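Local atomic coordinates of type II restriction enzyme AgeI (Thalassobius gelatinovorus, PDB entry 5DWA), a protein that recognises the double-stranded DNA sequence 5'-ACCGGT-3' and cuts it after the first A, leaving fragments with terminal 5'-phosphates. Residues 30-33 and 34-38; 63-66 and 67-71; 72-75 and 76-79; 84-87 and 88-91. One frame throughout, in Å; residues are numbered along the deposited sequence. Where two conformers were deposited one is given.

Contact 1 of 4, residues 30-33 and 34-38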
loop_
_atom_site.group_PDB
_atom_site.type_symbol
_atom_site.label_atom_id
_atom_site.label_comp_id
_atom_site.label_asym_id
_atom_site.label_seq_id
_atom_site.Cartn_x
_atom_site.Cartn_y
_atom_site.Cartn_z
ATOM N N ASP A 30 -1.252 31.393 5.472
ATOM C CA ASP A 30 -2.306 32.304 5.031
ATOM C C ASP A 30 -2.840 31.975 3.638
ATOM O O ASP A 30 -4.011 32.218 3.342
ATOM C CB ASP A 30 -1.812 33.755 5.048
ATOM C CG ASP A 30 -1.642 34.303 6.458
ATOM O OD1 ASP A 30 -2.125 33.660 7.413
ATOM O OD2 ASP A 30 -1.031 35.384 6.601
ATOM N N TYR A 31 -1.977 31.436 2.783
ATOM C CA TYR A 31 -2.398 31.026 1.445
ATOM C C TYR A 31 -3.140 29.691 1.489
ATOM O O TYR A 31 -4.179 29.519 0.862
ATOM C CB TYR A 31 -1.192 30.926 0.511
ATOM C CG TYR A 31 -1.531 30.422 -0.872
ATOM C CD1 TYR A 31 -2.318 31.176 -1.729
ATOM C CD2 TYR A 31 -1.062 29.196 -1.323
ATOM C CE1 TYR A 31 -2.632 30.723 -3.004
ATOM C CE2 TYR A 31 -1.370 28.735 -2.594
ATOM C CZ TYR A 31 -2.157 29.504 -3.426
ATOM O OH TYR A 31 -2.461 29.050 -4.688
ATOM N N PHE A 32 -2.604 28.762 2.270
ATOM C CA PHE A 32 -3.057 27.372 2.238
ATOM C C PHE A 32 -4.297 27.096 3.095
ATOM O O PHE A 32 -5.214 26.417 2.646
ATOM C CB PHE A 32 -1.897 26.470 2.669
ATOM C CG PHE A 32 -2.210 24.994 2.671
ATOM C CD1 PHE A 32 -2.825 24.385 1.588
ATOM C CD2 PHE A 32 -1.832 24.210 3.754
ATOM C CE1 PHE A 32 -3.079 23.019 1.594
ATOM C CE2 PHE A 32 -2.080 22.847 3.769
ATOM C CZ PHE A 32 -2.705 22.250 2.698
ATOM N N VAL A 33 -4.330 27.622 4.317
ATOM C CA VAL A 33 -5.445 27.342 5.219
ATOM C C VAL A 33 -6.817 27.597 4.578
ATOM O O VAL A 33 -7.686 26.727 4.647
ATOM C CB VAL A 33 -5.333 28.148 6.534
ATOM C CG1 VAL A 33 -6.639 28.079 7.316
ATOM C CG2 VAL A 33 -4.177 27.625 7.380
ATOM N N PRO A 34 -7.015 28.763 3.928
ATOM C CA PRO A 34 -8.353 28.979 3.363
ATOM C C PRO A 34 -8.700 28.044 2.207
ATOM O O PRO A 34 -9.856 28.003 1.791
ATOM C CB PRO A 34 -8.299 30.433 2.867
ATOM C CG PRO A 34 -7.152 31.052 3.560
ATOM C CD PRO A 34 -6.155 29.944 3.738
ATOM N N LEU A 35 -7.717 27.303 1.699
ATOM C CA LEU A 35 -7.949 26.406 0.574
ATOM C C LEU A 35 -8.367 25.011 1.028
ATOM O O LEU A 35 -8.949 24.253 0.249
ATOM C CB LEU A 35 -6.692 26.295 -0.294
ATOM C CG LEU A 35 -6.117 27.590 -0.866
ATOM C CD1 LEU A 35 -4.903 27.279 -1.743
ATOM C CD2 LEU A 35 -7.176 28.347 -1.658
ATOM N N VAL A 36 -8.044 24.674 2.276
ATOM C CA VAL A 36 -8.199 23.304 2.772
ATOM C C VAL A 36 -9.657 22.852 2.728
ATOM O O VAL A 36 -9.958 21.712 2.374
ATOM C CB VAL A 36 -7.649 23.172 4.209
ATOM C CG1 VAL A 36 -7.961 21.799 4.801
ATOM C CG2 VAL A 36 -6.149 23.422 4.224
ATOM N N ASN A 37 -10.563 23.767 3.063
ATOM C CA ASN A 37 -11.987 23.462 3.080
ATOM C C ASN A 37 -12.776 24.329 2.111
ATOM O O ASN A 37 -13.991 24.461 2.249
ATOM C CB ASN A 37 -12.550 23.633 4.494
ATOM C CG ASN A 37 -11.829 22.775 5.521
ATOM O OD1 ASN A 37 -11.968 21.553 5.528
ATOM N ND2 ASN A 37 -11.066 23.415 6.396
ATOM N N LYS A 38 -12.090 24.908 1.126
ATOM C CA LYS A 38 -12.729 25.834 0.193
ATOM C C LYS A 38 -13.691 25.095 -0.713
ATOM O O LYS A 38 -13.320 24.110 -1.349
ATOM C CB LYS A 38 -11.685 26.573 -0.651
ATOM C CG LYS A 38 -12.265 27.668 -1.543
ATOM C CD LYS A 38 -11.160 28.389 -2.300
ATOM C CE LYS A 38 -11.688 29.586 -3.067
ATOM N NZ LYS A 38 -10.562 30.397 -3.605
HETATM O O HOH W 1 -10.573 26.192 4.240
#
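Asp30 and Pro34 meet one turn apart in the C-terminal turns of helix 22-36, where a proline breaks the regular i to i+4 bonding: instead of an N-H, Pro34 CD lies 3.2 Å from Asp30 O. Tyr31 comes next. With CG anti to the backbone N (chi1 176°), its ring lies beneath Leu35, whose CD1 sits over one face toward the rim, a CH-pi contact 4.1 Å from the centroid. Phe32 repeats the pattern one residue on, Val36 CG2 standing over the centre of its ring. Phe32 O takes the N-H of Leu35 at 2.8 Å and, weakly, that of Val36, so bonds three residues apart supplement the weak i to i+4 bond after the proline kink. Cutting Leu35 back to an alanine is likely to take the methyl from the Tyr31 ring and open a gap toward Ala46 of helix 43-57, which the leucine also touches. Val33 is pressed against the proline, CB to Pro34 CD 3.4 Å, closer than usual for two carbons. After the kink Val33 O accepts from Val36 N, and a water bridges the last turn, donating to Val33 O at 3.0 Å and accepting from Asn37 N at 2.7 Å.

Contact 2 of 4, residues 63-66 and 67-71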
loop_
_atom_site.group_PDB
_atom_site.type_symbol
_atom_site.label_atom_id
_atom_site.label_comp_id
_atom_site.label_asym_id
_atom_site.label_seq_id
_atom_site.Cartn_x
_atom_site.Cartn_y
_atom_site.Cartn_z
ATOM N N PRO A 63 12.287 20.964 0.339
ATOM C CA PRO A 63 10.924 20.832 -0.183
ATOM C C PRO A 63 10.158 19.716 0.518
ATOM O O PRO A 63 8.984 19.855 0.847
ATOM C CB PRO A 63 11.148 20.506 -1.665
ATOM C CG PRO A 63 12.494 21.087 -1.980
ATOM C CD PRO A 63 13.301 20.883 -0.724
ATOM N N SER A 64 10.847 18.617 0.781
ATOM C CA SER A 64 10.218 17.490 1.459
ATOM C C SER A 64 9.741 17.886 2.859
ATOM O O SER A 64 8.688 17.430 3.307
ATOM C CB SER A 64 11.183 16.310 1.529
ATOM O OG SER A 64 10.538 15.142 1.996
ATOM N N ASP A 65 10.506 18.744 3.533
ATOM C CA ASP A 65 10.109 19.248 4.848
ATOM C C ASP A 65 8.921 20.202 4.751
ATOM O O ASP A 65 8.064 20.212 5.629
ATOM C CB ASP A 65 11.283 19.954 5.545
ATOM C CG ASP A 65 12.279 18.983 6.152
ATOM O OD1 ASP A 65 12.235 17.782 5.825
ATOM O OD2 ASP A 65 13.117 19.431 6.959
ATOM N N LEU A 66 8.850 20.990 3.679
ATOM C CA LEU A 66 7.699 21.865 3.505
ATOM C C LEU A 66 6.441 21.033 3.318
ATOM O O LEU A 66 5.374 21.372 3.817
ATOM C CB LEU A 66 7.882 22.807 2.319
ATOM C CG LEU A 66 8.956 23.883 2.468
ATOM C CD1 LEU A 66 9.110 24.646 1.169
ATOM C CD2 LEU A 66 8.583 24.831 3.604
ATOM N N TRP A 67 6.565 19.935 2.584
ATOM C CA TRP A 67 5.420 19.062 2.375
ATOM C C TRP A 67 5.010 18.378 3.673
ATOM O O TRP A 67 3.835 18.365 4.040
ATOM C CB TRP A 67 5.753 18.015 1.316
ATOM C CG TRP A 67 4.619 17.170 0.861
ATOM C CD1 TRP A 67 4.137 16.036 1.448
ATOM C CD2 TRP A 67 3.843 17.376 -0.319
ATOM N NE1 TRP A 67 3.095 15.522 0.700
ATOM C CE2 TRP A 67 2.899 16.331 -0.388
ATOM C CE3 TRP A 67 3.865 18.344 -1.333
ATOM C CZ2 TRP A 67 1.970 16.236 -1.439
ATOM C CZ3 TRP A 67 2.956 18.239 -2.378
ATOM C CH2 TRP A 67 2.020 17.187 -2.424
ATOM N N HIS A 68 5.994 17.798 4.357
ATOM C CA HIS A 68 5.730 16.916 5.483
ATOM C C HIS A 68 5.509 17.645 6.798
ATOM O O HIS A 68 4.638 17.251 7.571
ATOM C CB HIS A 68 6.883 15.917 5.640
ATOM C CG HIS A 68 6.699 14.948 6.764
ATOM N ND1 HIS A 68 5.596 14.130 6.869
ATOM C CD2 HIS A 68 7.479 14.671 7.835
ATOM C CE1 HIS A 68 5.704 13.390 7.958
ATOM N NE2 HIS A 68 6.838 13.699 8.561
ATOM N N HIS A 69 6.303 18.682 7.066
ATOM C CA HIS A 69 6.218 19.371 8.356
ATOM C C HIS A 69 5.293 20.581 8.315
ATOM O O HIS A 69 4.871 21.058 9.367
ATOM C CB HIS A 69 7.606 19.822 8.850
ATOM C CG HIS A 69 8.502 18.699 9.269
ATOM N ND1 HIS A 69 8.062 17.630 10.015
ATOM C CD2 HIS A 69 9.824 18.491 9.059
ATOM C CE1 HIS A 69 9.066 16.805 10.240
ATOM N NE2 HIS A 69 10.150 17.305 9.671
ATOM N N VAL A 70 4.979 21.085 7.119
ATOM C CA VAL A 70 4.115 22.266 7.020
ATOM C C VAL A 70 2.751 21.923 6.429
ATOM O O VAL A 70 1.749 21.960 7.134
ATOM C CB VAL A 70 4.768 23.389 6.182
ATOM C CG1 VAL A 70 3.842 24.614 6.096
ATOM C CG2 VAL A 70 6.112 23.765 6.775
ATOM N N LEU A 71 2.708 21.561 5.148
ATOM C CA LEU A 71 1.430 21.311 4.478
ATOM C C LEU A 71 0.644 20.157 5.108
ATOM O O LEU A 71 -0.536 20.297 5.403
ATOM C CB LEU A 71 1.648 21.043 2.977
ATOM C CG LEU A 71 2.276 22.177 2.155
ATOM C CD1 LEU A 71 2.307 21.836 0.661
ATOM C CD2 LEU A 71 1.545 23.506 2.391
HETATM O O HOH W 2 13.041 17.349 9.179
#
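Leu66 and Val70 lie alongside each other, one turn apart on helix 63-78, at a place where the alpha-helix widens into a pi-type turn. The first turn is regular: Trp67 N, His68 N and His69 N bond to the carbonyls of Pro63, Ser64 and Asp65. At Leu66 O the bonding shifts by one residue; Leu71 N gives it a nearly straight bond of 3.0 Å (N-H...O 172°), while Val70 N holds it weakly at 3.3 Å. The packing is close around this same oxygen, with Val70 CB only 3.2 Å from Leu66 O. Farther out the two side chains meet more lightly, Leu66 CD2 to Val70 CG2 at 4.2 Å, with Thr55 of helix 43-57 against the leucine and Tyr25 and Ile28 of helix 22-36 against the valine. In contrast to this tight backbone packing, Asp65 and His69 form a polar side bridged by water. Both have CG beside the backbone N and point the same way, Asp65 CG 3.8 Å from His69 CD2, but carboxylate and ring are turned 66° apart and make no direct bond. The carboxylate forms a salt bridge with Arg243 and also accepts from Asn211. A single water joins the pair, donating to Asp65 OD2 at 3.0 Å and lying in the plane of the His69 ring, 2.9 Å from NE2.

Contact 3 of 4, residues 72-75 and 76-79. With nucleotides of chain C.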
loop_
_atom_site.group_PDB
_atom_site.type_symbol
_atom_site.label_atom_id
_atom_site.label_comp_id
_atom_site.label_asym_id
_atom_site.label_seq_id
_atom_site.Cartn_x
_atom_site.Cartn_y
_atom_site.Cartn_z
ATOM N N TYR A 72 1.311 19.025 5.330
ATOM C CA TYR A 72 0.692 17.888 6.012
ATOM C C TYR A 72 0.081 18.266 7.345
ATOM O O TYR A 72 -1.066 17.939 7.639
ATOM C CB TYR A 72 1.751 16.816 6.221
ATOM C CG TYR A 72 1.380 15.595 7.032
ATOM C CD1 TYR A 72 0.251 14.835 6.741
ATOM C CD2 TYR A 72 2.235 15.140 8.027
ATOM C CE1 TYR A 72 -0.042 13.684 7.462
ATOM C CE2 TYR A 72 1.950 14.008 8.745
ATOM C CZ TYR A 72 0.831 13.275 8.457
ATOM O OH TYR A 72 0.591 12.130 9.181
ATOM N N ARG A 73 0.874 18.955 8.155
ATOM C CA ARG A 73 0.461 19.296 9.509
ATOM C C ARG A 73 -0.704 20.267 9.520
ATOM O O ARG A 73 -1.658 20.102 10.282
ATOM C CB ARG A 73 1.634 19.889 10.285
ATOM C CG ARG A 73 2.723 18.890 10.576
ATOM C CD ARG A 73 2.221 17.733 11.417
ATOM N NE ARG A 73 3.257 16.718 11.553
ATOM C CZ ARG A 73 3.117 15.577 12.219
ATOM N NH1 ARG A 73 1.973 15.285 12.821
ATOM N NH2 ARG A 73 4.123 14.724 12.271
ATOM N N ILE A 74 -0.617 21.288 8.680
ATOM C CA ILE A 74 -1.683 22.267 8.583
ATOM C C ILE A 74 -2.965 21.604 8.073
ATOM O O ILE A 74 -4.050 21.852 8.591
ATOM C CB ILE A 74 -1.285 23.445 7.669
ATOM C CG1 ILE A 74 -0.166 24.259 8.330
ATOM C CG2 ILE A 74 -2.477 24.331 7.392
ATOM C CD1 ILE A 74 0.355 25.407 7.491
ATOM N N TYR A 75 -2.834 20.754 7.055
ATOM C CA TYR A 75 -3.985 20.052 6.508
ATOM C C TYR A 75 -4.670 19.203 7.582
ATOM O O TYR A 75 -5.888 19.268 7.758
ATOM C CB TYR A 75 -3.555 19.189 5.317
ATOM C CG TYR A 75 -4.707 18.592 4.549
ATOM C CD1 TYR A 75 -5.229 19.247 3.440
ATOM C CD2 TYR A 75 -5.269 17.372 4.919
ATOM C CE1 TYR A 75 -6.283 18.722 2.727
ATOM C CE2 TYR A 75 -6.326 16.824 4.201
ATOM C CZ TYR A 75 -6.827 17.509 3.102
ATOM O OH TYR A 75 -7.876 17.008 2.366
ATOM N N ILE A 76 -3.881 18.414 8.303
ATOM C CA ILE A 76 -4.411 17.580 9.379
ATOM C C ILE A 76 -5.129 18.402 10.462
ATOM O O ILE A 76 -6.160 17.971 10.987
ATOM C CB ILE A 76 -3.277 16.735 10.018
ATOM C CG1 ILE A 76 -2.742 15.716 9.009
ATOM C CG2 ILE A 76 -3.757 16.039 11.291
ATOM C CD1 ILE A 76 -3.792 14.778 8.473
ATOM N N ARG A 77 -4.603 19.584 10.780
ATOM C CA ARG A 77 -5.212 20.445 11.794
ATOM C C ARG A 77 -6.503 21.078 11.309
ATOM O O ARG A 77 -7.481 21.189 12.055
ATOM C CB ARG A 77 -4.241 21.550 12.207
ATOM C CG ARG A 77 -4.822 22.499 13.269
ATOM C CD ARG A 77 -3.899 23.665 13.585
ATOM N NE ARG A 77 -3.902 24.684 12.539
ATOM C CZ ARG A 77 -2.801 25.155 11.963
ATOM N NH1 ARG A 77 -1.615 24.693 12.329
ATOM N NH2 ARG A 77 -2.883 26.087 11.023
ATOM N N GLU A 78 -6.506 21.489 10.048
ATOM C CA GLU A 78 -7.570 22.344 9.539
ATOM C C GLU A 78 -8.725 21.642 8.834
ATOM O O GLU A 78 -9.813 22.201 8.728
ATOM C CB GLU A 78 -6.969 23.382 8.593
ATOM C CG GLU A 78 -5.982 24.311 9.268
ATOM C CD GLU A 78 -6.675 25.318 10.172
ATOM O OE1 GLU A 78 -7.876 25.576 9.953
ATOM O OE2 GLU A 78 -6.017 25.843 11.088
ATOM N N LYS A 79 -8.510 20.425 8.339
ATOM C CA LYS A 79 -9.545 19.762 7.552
ATOM C C LYS A 79 -10.818 19.498 8.367
ATOM O O LYS A 79 -10.770 18.900 9.437
ATOM C CB LYS A 79 -9.005 18.446 6.970
ATOM C CG LYS A 79 -9.903 17.835 5.914
ATOM C CD LYS A 79 -9.897 18.675 4.641
ATOM C CE LYS A 79 -10.726 18.064 3.522
ATOM N NZ LYS A 79 -10.452 18.752 2.223
ATOM P P DG C 8 3.419 9.869 10.258
ATOM O OP1 DG C 8 2.800 11.218 10.241
ATOM O OP2 DG C 8 4.875 9.744 10.015
ATOM O "O5'" DG C 8 3.042 9.208 11.646
ATOM C "C5'" DG C 8 1.667 9.168 12.021
ATOM C "C4'" DG C 8 1.336 7.876 12.740
ATOM O "O4'" DG C 8 1.425 6.753 11.823
ATOM C "C3'" DG C 8 2.240 7.548 13.904
ATOM O "O3'" DG C 8 1.425 7.016 14.930
ATOM C "C2'" DG C 8 3.229 6.517 13.312
ATOM C "C1'" DG C 8 2.371 5.791 12.297
ATOM N N9 DG C 8 3.079 5.311 11.116
ATOM C C8 DG C 8 4.010 5.990 10.368
ATOM N N7 DG C 8 4.416 5.320 9.310
ATOM C C5 DG C 8 3.661 4.156 9.345
ATOM C C6 DG C 8 3.655 3.053 8.469
ATOM O O6 DG C 8 4.308 2.907 7.435
ATOM N N1 DG C 8 2.757 2.068 8.873
ATOM C C2 DG C 8 1.957 2.139 9.991
ATOM N N2 DG C 8 1.137 1.088 10.227
ATOM N N3 DG C 8 1.961 3.170 10.821
ATOM C C4 DG C 8 2.836 4.132 10.442
ATOM P P DG C 7 2.594 10.358 3.682
ATOM O OP1 DG C 7 2.424 11.822 3.787
ATOM O OP2 DG C 7 3.817 9.794 3.091
ATOM O "O5'" DG C 7 2.490 9.751 5.154
ATOM C "C5'" DG C 7 1.357 9.984 5.956
ATOM C "C4'" DG C 7 1.438 9.119 7.204
ATOM O "O4'" DG C 7 1.126 7.744 6.864
ATOM C "C3'" DG C 7 2.814 9.069 7.849
ATOM O "O3'" DG C 7 2.647 8.917 9.229
ATOM C "C2'" DG C 7 3.438 7.815 7.225
ATOM C "C1'" DG C 7 2.235 6.894 7.158
ATOM N N9 DG C 7 2.286 5.927 6.080
ATOM C C8 DG C 7 3.192 5.867 5.044
ATOM N N7 DG C 7 2.923 4.922 4.188
ATOM C C5 DG C 7 1.754 4.349 4.665
ATOM C C6 DG C 7 0.981 3.283 4.153
ATOM O O6 DG C 7 1.175 2.620 3.125
ATOM N N1 DG C 7 -0.127 3.022 4.943
ATOM C C2 DG C 7 -0.453 3.701 6.090
ATOM N N2 DG C 7 -1.566 3.308 6.715
ATOM N N3 DG C 7 0.263 4.696 6.584
ATOM C C4 DG C 7 1.346 4.966 5.823
#
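Tyr75 swings its ring out with CG anti to the backbone N (chi1 -171°), and Lys79, bent at chi2 (70°), folds its chain alongside the ring to the phenol end. Lys79 CB lies over one ring face, CD comes 3.6 Å from Tyr75 CZ, and NZ makes a weak hydrogen bond of 3.1 Å to Tyr75 OH. The hydroxyl is also bonded to Ser87 and the ammonium group to Val36 O, so the two polar ends tie the close of this helix to its neighbours. A phenylalanine at Tyr75 is likely to leave Lys79 NZ and Ser87 OG each without one partner. Tyr72 and Ile76 also run side by side, CG1 of the isoleucine 3.7 Å from Tyr72 CE1. Beyond that contact the phenol reaches the DNA: Tyr72 OH donates to OP1 of DG8 of chain C at 2.6 Å, the phosphate oxygen lying at the ring edge. On another side of the helix Arg77 forms a salt bridge with Glu78, side-on, NE and NH2 both bonding to OE2 and NE the closer at 2.8 Å. Lys79 N still bonds to Tyr75 O, although Lys79 has already left helical geometry. These last turns of helix 63-78 lie between helix 22-36, which meets Ile74 and Glu78, and helix 84-109, which packs on Ile76, while strand 2-8 touches Arg73.

Contact 4 of 4, residues 84-87 and 88-91. With nucleotides of chain D; nucleotides of chain C.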
loop_
_atom_site.group_PDB
_atom_site.type_symbol
_atom_site.label_atom_id
_atom_site.label_comp_id
_atom_site.label_asym_id
_atom_site.label_seq_id
_atom_site.Cartn_x
_atom_site.Cartn_y
_atom_site.Cartn_z
ATOM N N PRO A 84 -9.103 13.673 8.827
ATOM C CA PRO A 84 -7.976 14.403 8.231
ATOM C C PRO A 84 -6.876 13.485 7.677
ATOM O O PRO A 84 -6.394 13.718 6.571
ATOM C CB PRO A 84 -7.455 15.249 9.396
ATOM C CG PRO A 84 -8.669 15.453 10.292
ATOM C CD PRO A 84 -9.462 14.173 10.168
ATOM N N SER A 85 -6.493 12.451 8.421
ATOM C CA SER A 85 -5.413 11.589 7.951
ATOM C C SER A 85 -5.777 10.813 6.687
ATOM O O SER A 85 -4.978 10.704 5.761
ATOM C CB SER A 85 -4.991 10.602 9.043
ATOM O OG SER A 85 -4.255 11.250 10.061
ATOM N N GLN A 86 -6.978 10.258 6.643
ATOM C CA GLN A 86 -7.368 9.486 5.464
ATOM C C GLN A 86 -7.684 10.395 4.272
ATOM O O GLN A 86 -7.460 10.021 3.122
ATOM C CB GLN A 86 -8.546 8.567 5.794
ATOM C CG GLN A 86 -8.193 7.443 6.791
ATOM C CD GLN A 86 -7.397 6.316 6.149
ATOM O OE1 GLN A 86 -6.213 6.475 5.841
ATOM N NE2 GLN A 86 -8.051 5.174 5.924
ATOM N N SER A 87 -8.199 11.590 4.555
ATOM C CA SER A 87 -8.364 12.595 3.516
ATOM C C SER A 87 -7.012 12.965 2.905
ATOM O O SER A 87 -6.871 13.038 1.686
ATOM C CB SER A 87 -9.055 13.830 4.086
ATOM O OG SER A 87 -9.190 14.843 3.095
ATOM N N TRP A 88 -6.025 13.174 3.764
ATOM C CA TRP A 88 -4.669 13.446 3.316
ATOM C C TRP A 88 -4.128 12.338 2.411
ATOM O O TRP A 88 -3.517 12.627 1.383
ATOM C CB TRP A 88 -3.754 13.648 4.528
ATOM C CG TRP A 88 -2.308 13.801 4.165
ATOM C CD1 TRP A 88 -1.324 12.850 4.297
ATOM C CD2 TRP A 88 -1.669 14.964 3.626
ATOM N NE1 TRP A 88 -0.121 13.351 3.864
ATOM C CE2 TRP A 88 -0.303 14.647 3.451
ATOM C CE3 TRP A 88 -2.118 16.243 3.265
ATOM C CZ2 TRP A 88 0.619 15.560 2.929
ATOM C CZ3 TRP A 88 -1.199 17.152 2.750
ATOM C CH2 TRP A 88 0.156 16.806 2.590
ATOM N N VAL A 89 -4.348 11.071 2.771
ATOM C CA VAL A 89 -3.901 9.972 1.909
ATOM C C VAL A 89 -4.495 10.109 0.508
ATOM O O VAL A 89 -3.784 10.011 -0.488
ATOM C CB VAL A 89 -4.292 8.599 2.480
ATOM C CG1 VAL A 89 -3.943 7.488 1.496
ATOM C CG2 VAL A 89 -3.617 8.374 3.830
ATOM N N ARG A 90 -5.801 10.370 0.454
ATOM C CA ARG A 90 -6.531 10.373 -0.808
ATOM C C ARG A 90 -6.187 11.578 -1.681
ATOM O O ARG A 90 -6.192 11.481 -2.914
ATOM C CB ARG A 90 -8.032 10.332 -0.522
ATOM C CG ARG A 90 -8.906 10.501 -1.755
ATOM C CD ARG A 90 -8.736 9.360 -2.751
ATOM N NE ARG A 90 -9.644 9.569 -3.881
ATOM C CZ ARG A 90 -9.268 9.857 -5.122
ATOM N NH1 ARG A 90 -7.982 9.926 -5.437
ATOM N NH2 ARG A 90 -10.191 10.057 -6.061
ATOM N N THR A 91 -5.874 12.707 -1.052
ATOM C CA THR A 91 -5.656 13.947 -1.809
ATOM C C THR A 91 -4.187 14.298 -2.071
ATOM O O THR A 91 -3.869 14.923 -3.082
ATOM C CB THR A 91 -6.315 15.138 -1.098
ATOM O OG1 THR A 91 -5.773 15.281 0.223
ATOM C CG2 THR A 91 -7.817 14.918 -1.013
ATOM P P DG D 8 -12.764 2.503 7.311
ATOM O OP1 DG D 8 -12.921 2.173 8.747
ATOM O OP2 DG D 8 -13.550 1.755 6.305
ATOM O "O5'" DG D 8 -13.024 4.063 7.163
ATOM C "C5'" DG D 8 -12.292 4.933 8.000
ATOM C "C4'" DG D 8 -11.943 6.209 7.269
ATOM O "O4'" DG D 8 -11.008 5.936 6.199
ATOM C "C3'" DG D 8 -13.116 6.930 6.633
ATOM O "O3'" DG D 8 -12.907 8.302 6.815
ATOM C "C2'" DG D 8 -13.044 6.495 5.158
ATOM C "C1'" DG D 8 -11.543 6.339 4.943
ATOM N N9 DG D 8 -11.136 5.318 3.981
ATOM C C8 DG D 8 -11.626 4.036 3.868
ATOM N N7 DG D 8 -11.013 3.328 2.961
ATOM C C5 DG D 8 -10.045 4.186 2.452
ATOM C C6 DG D 8 -9.076 3.976 1.443
ATOM O O6 DG D 8 -8.861 2.940 0.794
ATOM N N1 DG D 8 -8.290 5.109 1.219
ATOM C C2 DG D 8 -8.419 6.297 1.908
ATOM N N2 DG D 8 -7.561 7.279 1.571
ATOM N N3 DG D 8 -9.321 6.502 2.858
ATOM C C4 DG D 8 -10.103 5.411 3.075
ATOM P P DC D 10 -12.236 13.673 1.455
ATOM O OP1 DC D 10 -11.239 14.735 1.648
ATOM O OP2 DC D 10 -13.587 13.829 2.034
ATOM O "O5'" DC D 10 -12.416 13.367 -0.076
ATOM C "C5'" DC D 10 -11.285 13.372 -0.924
ATOM C "C4'" DC D 10 -11.660 12.935 -2.312
ATOM O "O4'" DC D 10 -11.963 11.526 -2.313
ATOM C "C3'" DC D 10 -12.908 13.626 -2.867
ATOM O "O3'" DC D 10 -12.709 13.903 -4.230
ATOM C "C2'" DC D 10 -13.984 12.566 -2.688
ATOM C "C1'" DC D 10 -13.162 11.344 -3.026
ATOM N N1 DC D 10 -13.740 10.051 -2.623
ATOM C C2 DC D 10 -13.252 8.898 -3.229
ATOM O O2 DC D 10 -12.374 9.008 -4.091
ATOM N N3 DC D 10 -13.752 7.699 -2.857
ATOM C C4 DC D 10 -14.687 7.634 -1.915
ATOM N N4 DC D 10 -15.156 6.429 -1.590
ATOM C C5 DC D 10 -15.197 8.805 -1.273
ATOM C C6 DC D 10 -14.692 9.984 -1.652
ATOM P P DC C 6 0.978 7.911 -2.546
ATOM O OP1 DC C 6 1.821 8.995 -3.022
ATOM O OP2 DC C 6 1.317 6.492 -2.748
ATOM O "O5'" DC C 6 0.804 8.141 -0.976
ATOM C "C5'" DC C 6 0.333 9.371 -0.512
ATOM C "C4'" DC C 6 0.115 9.288 0.979
ATOM O "O4'" DC C 6 -0.824 8.234 1.278
ATOM C "C3'" DC C 6 1.355 9.008 1.810
ATOM O "O3'" DC C 6 1.279 9.791 2.965
ATOM C "C2'" DC C 6 1.237 7.513 2.140
ATOM C "C1'" DC C 6 -0.271 7.321 2.210
ATOM N N1 DC C 6 -0.728 5.980 1.799
ATOM C C2 DC C 6 -1.515 5.201 2.654
ATOM O O2 DC C 6 -1.784 5.612 3.788
ATOM N N3 DC C 6 -1.944 3.990 2.220
ATOM C C4 DC C 6 -1.647 3.578 0.992
ATOM N N4 DC C 6 -2.087 2.377 0.613
ATOM C C5 DC C 6 -0.880 4.372 0.100
ATOM C C6 DC C 6 -0.451 5.553 0.533
#
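Gln86 and Val89 stand side by side on the first turns of helix 84-109, an alpha-helix whose N-terminal part meets both strands of the DNA. The helix itself is held by backbone bonds: Trp88 N, Val89 N and Arg90 N bond to the carbonyls of Pro84, Ser85 and Gln86. Ser87 O is gripped twice by Thr91, through N and through OG1, each at 2.9 Å; a chi1 of 59° swings the threonine hydroxyl back over the carbonyl, 40° out of its plane.

The packing is modest within the helix, Gln86 OE1 to Val89 CG2 at 3.8 Å, and closer on the DNA, where Val89 CG1 lies 3.2 Å from O4' of DC6 of chain C. The Trp88 indole packs among Trp67, Tyr72 and Tyr75.

Polar contacts with the DNA complete the set, and in this pre-specific complex Gln86 and Arg90 meet minor-groove atoms. Gln86 O accepts an almost straight bond from N2 of DG8 of chain D (173°); the side chain, bent at chi2, donates from NE2 to O4' of that nucleotide, while OE1 pairs with N2 of another guanine of the DNA. Trp88 NE1 bonds to a phosphate, and Ser87 OG donates to OP1 of DC10 of chain D at 2.5 Å. Arg90 meets the DC10 base of chain D at its O2: NE bonds to this oxygen at 2.8 Å and NH2 weakly at 3.1 Å.

Contacts 2 and 3 follow each other on helix 63-78, contact 1 ends helix 22-36 and contact 4 begins helix 84-109. Contact 2 is wholly buried, and contact 4 is largely so once the DNA is counted; contacts 1 and 3 are partly buried. Their chemistry follows this placing: methyl groups over rings in contact 1, a widened turn with a buried acid in contact 2, a phosphate bond in contact 3, and phosphate, sugar and base bonds in contact 4. Contacts 2 and 3 each touch all the others. From contact 1, Asn37 ND2 reaches Glu78 O of contact 3 at 2.9 Å, and Phe32 CE2 lies 3.4 Å from Leu71 O of contact 2.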